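Local coordinates for protein histidinol dehydrogenase (Elizabethkingia anophelis NUHP1, PDB 6AN0) that probably catalyses the last step of histidine biosynthesis, oxidising L-histidinol with NAD to L-histidinaldehyde and then to L-histidine, with zinc as cofactor, at residues A80-D84 with E85-A89; Q225-N229 with F230-I234; L275-D278 with E279-Q283; Q405-G408 with P409-K413. One frame throughout, in Å; residues are numbered along the deposited sequence.

How the contacts relate
The four contacts follow one another along the chain without interleaving, and none touches another. Contact 1 starts helix 84-102, contact 2 closes helix 218-227 within the mixed sheet's beta-alpha-beta unit, contact 3 leads from the parallel sheet into helix 279-293, and contact 4 lies inside helix 401-417. The centres of contacts 1 and 4 are about 65 Å apart, on opposite sides of the chain's centre, and those of contacts 2 and 3 are about 45 Å apart. The dimer relates distant parts: contacts 1, 2 and 4 all touch the second subunit, with Ala89 of contact 1 packing on Gly410 of that subunit, the residue that contact 4 describes in its own chain.

Contact 1. Residues A80-D84 with E85-A89; sequences ALVSD and ELIQA
Ser83 OG receives the backbone N-H of Leu86 at 3.1 Å, in a bond with an angle of 161° at the hydrogen. The carbonyl of Ser83 grips the next amide: Ser83 O accepts from Ile87 N at 3.0 Å. Asp84 O then takes Gln88 N, and from there the regular alpha-helical pattern runs on. A chi1 of 81°, which sets the hydroxyl between the backbone N and the carbonyl carbon of Ser83, brings OG to Leu86 N; OG also lies 3.5 Å from Leu86 CB. Ser83 is thus the N-cap of helix 84-102, and its side chain satisfies one of the amides that have no carbonyl in a preceding turn to bond to. Val82, the residue before the cap, and Ile87, in the fourth position of the helix, meet in a hydrophobic staple: Val82 CG1 is 3.8 Å from Ile87 CG1. The same methyl is 3.9 Å from Leu86 CD2, so a single branch of Val82 serves both neighbours, and the side chains cross obliquely in each pair. That branch is directed at the helix because CG1 stands opposite the backbone N of Val82 (chi1 -177°). Asp84 and Glu85 place carboxylates in the exposed first turn, where they would probably interact favourably with the partial positive charge of a helix start. Further out, Tyr177 of helix 173-181 touches both Val82 and Ile87, while Leu86 packs on Ala417 of the second subunit.

Contact 2. Residues Q225-N229 with F230-I234; sequences QIAQN and FGVAI
Gln228 and Ile234 are brought together by two side-chain turns: CG of Gln228 lies beside its own backbone N (chi1 -81°) with the chain extended beyond it, and CG1 of Ile234 sits between backbone N and carbonyl carbon (chi1 66°). The two side chains meet at about a right angle, with Ile234 CD1 over the flat face of the Gln228 amide, 3.9 Å from CD. Both ends of that amide have polar partners. A water takes a hydrogen from Ile234 N at 2.9 Å and gives one to Gln228 OE1, whereas NE2 makes a weak bond, 3.5 Å long, back to Gln225 O. The segments form the helix-to-strand junction of a beta-alpha-beta unit, in which helix 218-227 connects the parallel strands 211-213 and 233-234. Here the chain tightens into three-residue steps: Phe230 N bonds to Ala227 O at 2.9 Å, and Gly231 N to Gln228 O at 3.1 Å, each donor lying well above the carbonyl plane. Gly231 then reverses the chain at a positive phi of 105°. Val232 CG1 packs on Ala227 CB at 3.6 Å, but Val232 N is buried without a partner. Ile226 CG2 lies 4.0 Å from Phe230 CE2, the two side chains running side by side, and the ring makes an edge-to-face contact with Phe201, while Gly231 O accepts from Asn381 ND2 of the second subunit.

Contact 3. Residues L275-D278 with E279-Q283; sequences LTTD and ENILQ
Asp278 and Ile281 form the close part of this contact. Asp278 OD1 accepts from Ile281 N at 2.9 Å, with 166° at the hydrogen, and the donor meets the oxygen nearly along its C-O bond. This is an N-cap: Asp278 stands immediately before helix 279-293 and its carboxylate covers an amide of the first turn, whose positive end would probably stabilise the charge. The side chain of Ile281 is drawn in as well, crossing the carboxylate at about a right angle with CD1 only 3.2 Å from Asp278 OD1. A chi2 of 145°, away from a fully staggered value, accompanies this tight fit. Asp278 O is held from the strand side, since Thr276 OG1 donates to it at 2.9 Å from above the carbonyl plane; the helical bond from Leu282 N to the same oxygen is weak, at 3.5 Å. Asp278 N, by contrast, is buried without a partner. Apolar contact is lighter, with the CG2 methyls of Thr276 and Ile281 4.0 Å apart as the two side chains slide past each other. The outer side is looser. Glu279 is exposed, with its side chain extended beyond CG, and Asn280 is exposed too, its OD1 weakly bonded to Gln284 NE2. Strand 271-276 is paired with strands 242-247 and 310-313 in the parallel sheet, and as the chain turns through Thr277 into the helix, Leu282 settles against Val313 of strand 310-313 and Thr11 and Ile13 of strand 10-13.

Contact 4. Residues Q405-G408 with P409-K413; sequences QNIG and PGIEK
A proline kink inside helix 401-417 joins Ile407 and Gly408 to the turn that starts at Pro409. Lacking an N-H, Pro409 cannot bond to the carbonyl one turn back; its ring carbon CD occupies that place instead, 3.4 Å from Gln405 O. The next amide is also displaced from its direct helical partner, and a water bridges the two: it accepts from Gly410 N at 2.8 Å and donates to Asn406 O at 2.9 Å. Regular bonding resumes at once. Ile411 N reaches Ile407 O at 3.1 Å with 166° at the hydrogen, and Glu412 N reaches Gly408 O at 3.0 Å, both nearly in line with the carbonyl bond. The break in the hydrogen bonding is therefore confined to the nitrogens of Pro409 and Gly410, and the helix continues beyond it. On the buried face Ile411 CD1 lies 3.7 Å from Ile407 CG1. Ile407 turns CG1 between its backbone N and carbonyl carbon (chi1 63°), which puts that branch at the side of Ile411. The helix pairs with helix 421-435, where Val427 touches both Ile411 and Glu412, and Glu412 OE1 bonds to Ser428 OG. Ile411 also packs on Tyr365 of the second subunit, and its side chain is about 9 Å from a bound zinc ion and about 6 Å from that of His423, a predicted zinc ligand.

Contact 1. Residues A80-D84 with E85-A89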
loop_
_atom_site.group_PDB
_atom_site.type_symbol
_atom_site.label_atom_id
_atom_site.label_comp_id
_atom_site.label_asym_id
_atom_site.label_seq_id
_atom_site.Cartn_x
_atom_site.Cartn_y
_atom_site.Cartn_z
ATOM N N ALA A 80 27.359 16.480 20.267
ATOM C CA ALA A 80 28.361 16.431 21.326
ATOM C C ALA A 80 27.874 15.703 22.575
ATOM O O ALA A 80 28.686 15.418 23.459
ATOM C CB ALA A 80 28.799 17.848 21.693
ATOM N N LEU A 81 26.580 15.405 22.675
ATOM C CA LEU A 81 26.029 14.692 23.819
ATOM C C LEU A 81 25.863 13.198 23.563
ATOM O O LEU A 81 25.299 12.496 24.408
ATOM C CB LEU A 81 24.680 15.291 24.218
ATOM C CG LEU A 81 24.645 16.749 24.673
ATOM C CD1 LEU A 81 23.205 17.252 24.674
ATOM C CD2 LEU A 81 25.274 16.902 26.043
ATOM N N VAL A 82 26.314 12.699 22.418
ATOM C CA VAL A 82 26.217 11.282 22.095
ATOM C C VAL A 82 27.600 10.661 22.241
ATOM O O VAL A 82 28.570 11.147 21.647
ATOM C CB VAL A 82 25.662 11.065 20.680
ATOM C CG1 VAL A 82 25.508 9.573 20.416
ATOM C CG2 VAL A 82 24.332 11.795 20.518
ATOM N N SER A 83 27.687 9.587 23.024
ATOM C CA SER A 83 28.967 8.971 23.336
ATOM C C SER A 83 29.587 8.335 22.095
ATOM O O SER A 83 28.900 7.977 21.136
ATOM C CB SER A 83 28.801 7.904 24.417
ATOM O OG SER A 83 28.331 6.687 23.852
ATOM N N ASP A 84 30.914 8.177 22.137
ATOM C CA ASP A 84 31.617 7.559 21.017
ATOM C C ASP A 84 31.158 6.121 20.790
ATOM O O ASP A 84 31.034 5.679 19.644
ATOM C CB ASP A 84 33.126 7.608 21.255
ATOM C CG ASP A 84 33.699 9.006 21.092
ATOM O OD1 ASP A 84 33.149 9.792 20.290
ATOM O OD2 ASP A 84 34.706 9.318 21.764
ATOM N N GLU A 85 30.894 5.374 21.870
ATOM C CA GLU A 85 30.478 3.980 21.710
ATOM C C GLU A 85 29.085 3.871 21.098
ATOM O O GLU A 85 28.809 2.939 20.331
ATOM C CB GLU A 85 30.515 3.251 23.048
ATOM C CG GLU A 85 31.897 2.840 23.508
ATOM C CD GLU A 85 31.850 2.029 24.789
ATOM O OE1 GLU A 85 30.730 1.708 25.241
ATOM O OE2 GLU A 85 32.928 1.714 25.340
ATOM N N LEU A 86 28.183 4.793 21.441
ATOM C CA LEU A 86 26.863 4.775 20.817
ATOM C C LEU A 86 26.952 5.179 19.348
ATOM O O LEU A 86 26.300 4.574 18.490
ATOM C CB LEU A 86 25.903 5.694 21.578
ATOM C CG LEU A 86 24.462 5.720 21.045
ATOM C CD1 LEU A 86 23.902 4.305 20.953
ATOM C CD2 LEU A 86 23.577 6.588 21.920
ATOM N N ILE A 87 27.777 6.187 19.043
ATOM C CA ILE A 87 27.991 6.602 17.658
ATOM C C ILE A 87 28.424 5.415 16.805
ATOM O O ILE A 87 27.920 5.196 15.697
ATOM C CB ILE A 87 29.028 7.739 17.604
ATOM C CG1 ILE A 87 28.379 9.069 17.993
ATOM C CG2 ILE A 87 29.686 7.804 16.232
ATOM C CD1 ILE A 87 29.363 10.229 18.033
ATOM N N GLN A 88 29.371 4.631 17.317
ATOM C CA GLN A 88 29.862 3.474 16.574
ATOM C C GLN A 88 28.756 2.446 16.361
ATOM O O GLN A 88 28.641 1.857 15.277
ATOM C CB GLN A 88 31.045 2.863 17.326
ATOM C CG GLN A 88 31.581 1.573 16.759
ATOM C CD GLN A 88 32.854 1.143 17.470
ATOM O OE1 GLN A 88 33.885 1.811 17.374
ATOM N NE2 GLN A 88 32.779 0.041 18.213
ATOM N N ALA A 89 27.931 2.218 17.385
ATOM C CA ALA A 89 26.839 1.258 17.263
ATOM C C ALA A 89 25.797 1.726 16.253
ATOM O O ALA A 89 25.294 0.926 15.452
ATOM C CB ALA A 89 26.195 1.022 18.631
#

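Contact 2. Residues Q225-N229 with F230-I234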
loop_
_atom_site.group_PDB
_atom_site.type_symbol
_atom_site.label_atom_id
_atom_site.label_comp_id
_atom_site.label_asym_id
_atom_site.label_seq_id
_atom_site.Cartn_x
_atom_site.Cartn_y
_atom_site.Cartn_z
ATOM N N GLN A 225 -5.141 7.817 10.255
ATOM C CA GLN A 225 -6.263 7.186 9.565
ATOM C C GLN A 225 -7.151 8.228 8.897
ATOM O O GLN A 225 -7.549 8.069 7.735
ATOM C CB GLN A 225 -7.072 6.324 10.542
ATOM N N ILE A 226 -7.454 9.313 9.609
ATOM C CA ILE A 226 -8.336 10.339 9.066
ATOM C C ILE A 226 -7.620 11.186 8.017
ATOM O O ILE A 226 -8.245 11.622 7.038
ATOM C CB ILE A 226 -8.885 11.181 10.227
ATOM C CG1 ILE A 226 -9.885 10.335 11.017
ATOM C CG2 ILE A 226 -9.517 12.490 9.717
ATOM C CD1 ILE A 226 -10.323 10.946 12.330
ATOM N N ALA A 227 -6.310 11.403 8.187
ATOM C CA ALA A 227 -5.525 12.159 7.212
ATOM C C ALA A 227 -5.620 11.555 5.816
ATOM O O ALA A 227 -5.568 12.286 4.822
ATOM C CB ALA A 227 -4.058 12.221 7.647
ATOM N N GLN A 228 -5.728 10.227 5.721
ATOM C CA GLN A 228 -5.945 9.584 4.420
ATOM C C GLN A 228 -7.077 10.223 3.627
ATOM O O GLN A 228 -7.011 10.313 2.396
ATOM C CB GLN A 228 -6.247 8.110 4.616
ATOM C CG GLN A 228 -5.047 7.247 4.824
ATOM C CD GLN A 228 -5.438 5.785 4.896
ATOM O OE1 GLN A 228 -5.024 4.979 4.067
ATOM N NE2 GLN A 228 -6.246 5.439 5.895
ATOM N N ASN A 229 -8.141 10.656 4.308
ATOM C CA ASN A 229 -9.287 11.210 3.605
ATOM C C ASN A 229 -9.018 12.594 3.034
ATOM O O ASN A 229 -9.870 13.128 2.317
ATOM C CB ASN A 229 -10.491 11.243 4.553
ATOM C CG ASN A 229 -10.715 9.907 5.239
ATOM O OD1 ASN A 229 -10.363 8.852 4.702
ATOM N ND2 ASN A 229 -11.283 9.944 6.432
ATOM N N PHE A 230 -7.871 13.194 3.341
ATOM C CA PHE A 230 -7.477 14.463 2.747
ATOM C C PHE A 230 -6.352 14.295 1.731
ATOM O O PHE A 230 -5.696 15.272 1.364
ATOM C CB PHE A 230 -7.101 15.454 3.845
ATOM C CG PHE A 230 -8.244 15.749 4.778
ATOM C CD1 PHE A 230 -9.194 16.697 4.440
ATOM C CD2 PHE A 230 -8.393 15.045 5.962
ATOM C CE1 PHE A 230 -10.266 16.957 5.282
ATOM C CE2 PHE A 230 -9.460 15.299 6.814
ATOM C CZ PHE A 230 -10.401 16.257 6.470
ATOM N N GLY A 231 -6.099 13.068 1.290
ATOM C CA GLY A 231 -5.223 12.825 0.160
ATOM C C GLY A 231 -3.846 12.278 0.483
ATOM O O GLY A 231 -3.132 11.910 -0.451
ATOM N N VAL A 232 -3.438 12.215 1.747
ATOM C CA VAL A 232 -2.095 11.729 2.068
ATOM C C VAL A 232 -2.127 10.204 2.177
ATOM O O VAL A 232 -3.146 9.615 2.559
ATOM C CB VAL A 232 -1.572 12.400 3.364
ATOM C CG1 VAL A 232 -2.261 11.835 4.585
ATOM C CG2 VAL A 232 -0.060 12.259 3.490
ATOM N N ALA A 233 -1.022 9.548 1.793
ATOM C CA ALA A 233 -0.868 8.112 2.011
ATOM C C ALA A 233 -0.240 7.872 3.382
ATOM O O ALA A 233 0.467 8.729 3.906
ATOM C CB ALA A 233 -0.003 7.475 0.915
ATOM N N ILE A 234 -0.486 6.691 3.964
ATOM C CA ILE A 234 0.197 6.316 5.200
ATOM C C ILE A 234 0.838 4.942 5.039
ATOM O O ILE A 234 0.503 4.181 4.129
ATOM C CB ILE A 234 -0.751 6.340 6.423
ATOM C CG1 ILE A 234 -1.827 5.256 6.309
ATOM C CG2 ILE A 234 -1.364 7.745 6.566
ATOM C CD1 ILE A 234 -2.713 5.161 7.544
HETATM O O HOH W 1 -2.491 5.167 2.566
#

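Contact 3. Residues L275-D278 with E279-Q283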
loop_
_atom_site.group_PDB
_atom_site.type_symbol
_atom_site.label_atom_id
_atom_site.label_comp_id
_atom_site.label_asym_id
_atom_site.label_seq_id
_atom_site.Cartn_x
_atom_site.Cartn_y
_atom_site.Cartn_z
ATOM N N LEU A 275 4.452 -21.086 21.552
ATOM C CA LEU A 275 3.988 -22.399 21.121
ATOM C C LEU A 275 5.135 -23.380 21.302
ATOM O O LEU A 275 6.245 -23.115 20.830
ATOM C CB LEU A 275 3.549 -22.382 19.649
ATOM C CG LEU A 275 2.533 -21.329 19.198
ATOM C CD1 LEU A 275 2.218 -21.530 17.719
ATOM C CD2 LEU A 275 1.267 -21.410 20.031
ATOM N N THR A 276 4.892 -24.487 22.005
ATOM C CA THR A 276 5.930 -25.498 22.184
ATOM C C THR A 276 5.398 -26.858 21.757
ATOM O O THR A 276 4.187 -27.101 21.784
ATOM C CB THR A 276 6.440 -25.586 23.646
ATOM O OG1 THR A 276 5.427 -26.156 24.481
ATOM C CG2 THR A 276 6.812 -24.222 24.188
ATOM N N THR A 277 6.311 -27.752 21.364
ATOM C CA THR A 277 5.906 -29.113 21.033
ATOM C C THR A 277 5.916 -30.063 22.227
ATOM O O THR A 277 5.503 -31.215 22.067
ATOM C CB THR A 277 6.778 -29.715 19.918
ATOM O OG1 THR A 277 8.166 -29.654 20.281
ATOM C CG2 THR A 277 6.549 -28.980 18.606
ATOM N N ASP A 278 6.379 -29.644 23.406
ATOM C CA ASP A 278 6.096 -30.458 24.584
ATOM C C ASP A 278 6.073 -29.584 25.832
ATOM O O ASP A 278 6.570 -28.454 25.847
ATOM C CB ASP A 278 7.055 -31.674 24.717
ATOM C CG ASP A 278 8.443 -31.345 25.292
ATOM O OD1 ASP A 278 8.625 -30.386 26.071
ATOM O OD2 ASP A 278 9.377 -32.115 24.973
ATOM N N GLU A 279 5.478 -30.146 26.883
ATOM C CA GLU A 279 5.192 -29.394 28.095
ATOM C C GLU A 279 6.459 -29.056 28.869
ATOM O O GLU A 279 6.501 -28.037 29.569
ATOM C CB GLU A 279 4.226 -30.206 28.957
ATOM C CG GLU A 279 3.472 -29.419 30.000
ATOM C CD GLU A 279 2.322 -30.222 30.572
ATOM O OE1 GLU A 279 1.569 -29.687 31.412
ATOM O OE2 GLU A 279 2.176 -31.394 30.164
ATOM N N ASN A 280 7.492 -29.898 28.768
ATOM C CA ASN A 280 8.728 -29.645 29.505
ATOM C C ASN A 280 9.423 -28.377 29.015
ATOM O O ASN A 280 9.976 -27.614 29.820
ATOM C CB ASN A 280 9.657 -30.851 29.390
ATOM C CG ASN A 280 10.910 -30.694 30.221
ATOM O OD1 ASN A 280 12.013 -30.579 29.686
ATOM N ND2 ASN A 280 10.747 -30.679 31.541
ATOM N N ILE A 281 9.407 -28.135 27.702
ATOM C CA ILE A 281 9.943 -26.885 27.169
ATOM C C ILE A 281 9.153 -25.699 27.702
ATOM O O ILE A 281 9.724 -24.661 28.060
ATOM C CB ILE A 281 9.926 -26.908 25.628
ATOM C CG1 ILE A 281 10.754 -28.080 25.097
ATOM C CG2 ILE A 281 10.420 -25.574 25.065
ATOM C CD1 ILE A 281 10.175 -28.686 23.839
ATOM N N LEU A 282 7.824 -25.820 27.722
ATOM C CA LEU A 282 6.988 -24.752 28.262
ATOM C C LEU A 282 7.317 -24.481 29.727
ATOM O O LEU A 282 7.522 -23.328 30.124
ATOM C CB LEU A 282 5.513 -25.114 28.091
ATOM C CG LEU A 282 4.527 -24.052 28.577
ATOM C CD1 LEU A 282 4.664 -22.747 27.782
ATOM C CD2 LEU A 282 3.110 -24.586 28.506
ATOM N N GLN A 283 7.386 -25.536 30.545
ATOM C CA GLN A 283 7.649 -25.345 31.970
ATOM C C GLN A 283 9.023 -24.723 32.213
ATOM O O GLN A 283 9.161 -23.816 33.042
ATOM C CB GLN A 283 7.511 -26.679 32.709
#

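Contact 4. Residues Q405-G408 with P409-K413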
loop_
_atom_site.group_PDB
_atom_site.type_symbol
_atom_site.label_atom_id
_atom_site.label_comp_id
_atom_site.label_asym_id
_atom_site.label_seq_id
_atom_site.Cartn_x
_atom_site.Cartn_y
_atom_site.Cartn_z
ATOM N N GLN A 405 -0.869 -3.200 -35.326
ATOM C CA GLN A 405 -1.515 -4.091 -36.286
ATOM C C GLN A 405 -1.777 -5.467 -35.675
ATOM O O GLN A 405 -2.744 -6.138 -36.048
ATOM C CB GLN A 405 -0.663 -4.214 -37.551
ATOM C CG GLN A 405 -0.784 -3.020 -38.485
ATOM C CD GLN A 405 0.193 -3.070 -39.642
ATOM O OE1 GLN A 405 1.308 -3.581 -39.512
ATOM N NE2 GLN A 405 -0.223 -2.538 -40.790
ATOM N N ASN A 406 -0.953 -5.874 -34.707
ATOM C CA ASN A 406 -1.066 -7.182 -34.068
ATOM C C ASN A 406 -2.236 -7.225 -33.080
ATOM O O ASN A 406 -3.153 -8.042 -33.221
ATOM C CB ASN A 406 0.267 -7.504 -33.380
ATOM C CG ASN A 406 0.240 -8.790 -32.576
ATOM O OD1 ASN A 406 -0.597 -9.668 -32.785
ATOM N ND2 ASN A 406 1.175 -8.902 -31.641
ATOM N N ILE A 407 -2.233 -6.335 -32.082
ATOM C CA ILE A 407 -3.257 -6.392 -31.039
ATOM C C ILE A 407 -4.468 -5.525 -31.356
ATOM O O ILE A 407 -5.486 -5.618 -30.652
ATOM C CB ILE A 407 -2.684 -5.988 -29.666
ATOM C CG1 ILE A 407 -2.201 -4.535 -29.668
ATOM C CG2 ILE A 407 -1.566 -6.926 -29.278
ATOM C CD1 ILE A 407 -1.758 -4.031 -28.272
ATOM N N GLY A 408 -4.389 -4.686 -32.386
ATOM C CA GLY A 408 -5.431 -3.732 -32.704
ATOM C C GLY A 408 -6.819 -4.310 -32.937
ATOM O O GLY A 408 -7.806 -3.873 -32.328
ATOM N N PRO A 409 -6.935 -5.279 -33.846
ATOM C CA PRO A 409 -8.268 -5.867 -34.096
ATOM C C PRO A 409 -8.912 -6.442 -32.842
ATOM O O PRO A 409 -10.119 -6.260 -32.635
ATOM C CB PRO A 409 -7.983 -6.942 -35.151
ATOM C CG PRO A 409 -6.758 -6.453 -35.859
ATOM C CD PRO A 409 -5.925 -5.778 -34.802
ATOM N N GLY A 410 -8.133 -7.103 -31.982
ATOM C CA GLY A 410 -8.689 -7.620 -30.738
ATOM C C GLY A 410 -9.207 -6.528 -29.814
ATOM O O GLY A 410 -10.279 -6.663 -29.222
ATOM N N ILE A 411 -8.439 -5.442 -29.662
ATOM C CA ILE A 411 -8.881 -4.298 -28.859
ATOM C C ILE A 411 -10.203 -3.748 -29.388
ATOM O O ILE A 411 -11.135 -3.465 -28.622
ATOM C CB ILE A 411 -7.796 -3.208 -28.848
ATOM C CG1 ILE A 411 -6.518 -3.727 -28.192
ATOM C CG2 ILE A 411 -8.311 -1.934 -28.135
ATOM C CD1 ILE A 411 -5.314 -2.878 -28.489
ATOM N N GLU A 412 -10.296 -3.565 -30.707
ATOM C CA GLU A 412 -11.537 -3.083 -31.309
ATOM C C GLU A 412 -12.734 -3.948 -30.918
ATOM O O GLU A 412 -13.812 -3.423 -30.608
ATOM C CB GLU A 412 -11.402 -3.033 -32.835
ATOM C CG GLU A 412 -10.429 -1.985 -33.381
ATOM C CD GLU A 412 -10.407 -1.962 -34.910
ATOM O OE1 GLU A 412 -10.259 -0.874 -35.502
ATOM O OE2 GLU A 412 -10.547 -3.039 -35.521
ATOM N N LYS A 413 -12.576 -5.276 -30.936
ATOM C CA LYS A 413 -13.701 -6.143 -30.583
ATOM C C LYS A 413 -14.078 -5.993 -29.106
ATOM O O LYS A 413 -15.263 -6.008 -28.754
ATOM C CB LYS A 413 -13.372 -7.603 -30.907
HETATM O O HOH W 2 -5.893 -8.665 -32.601
#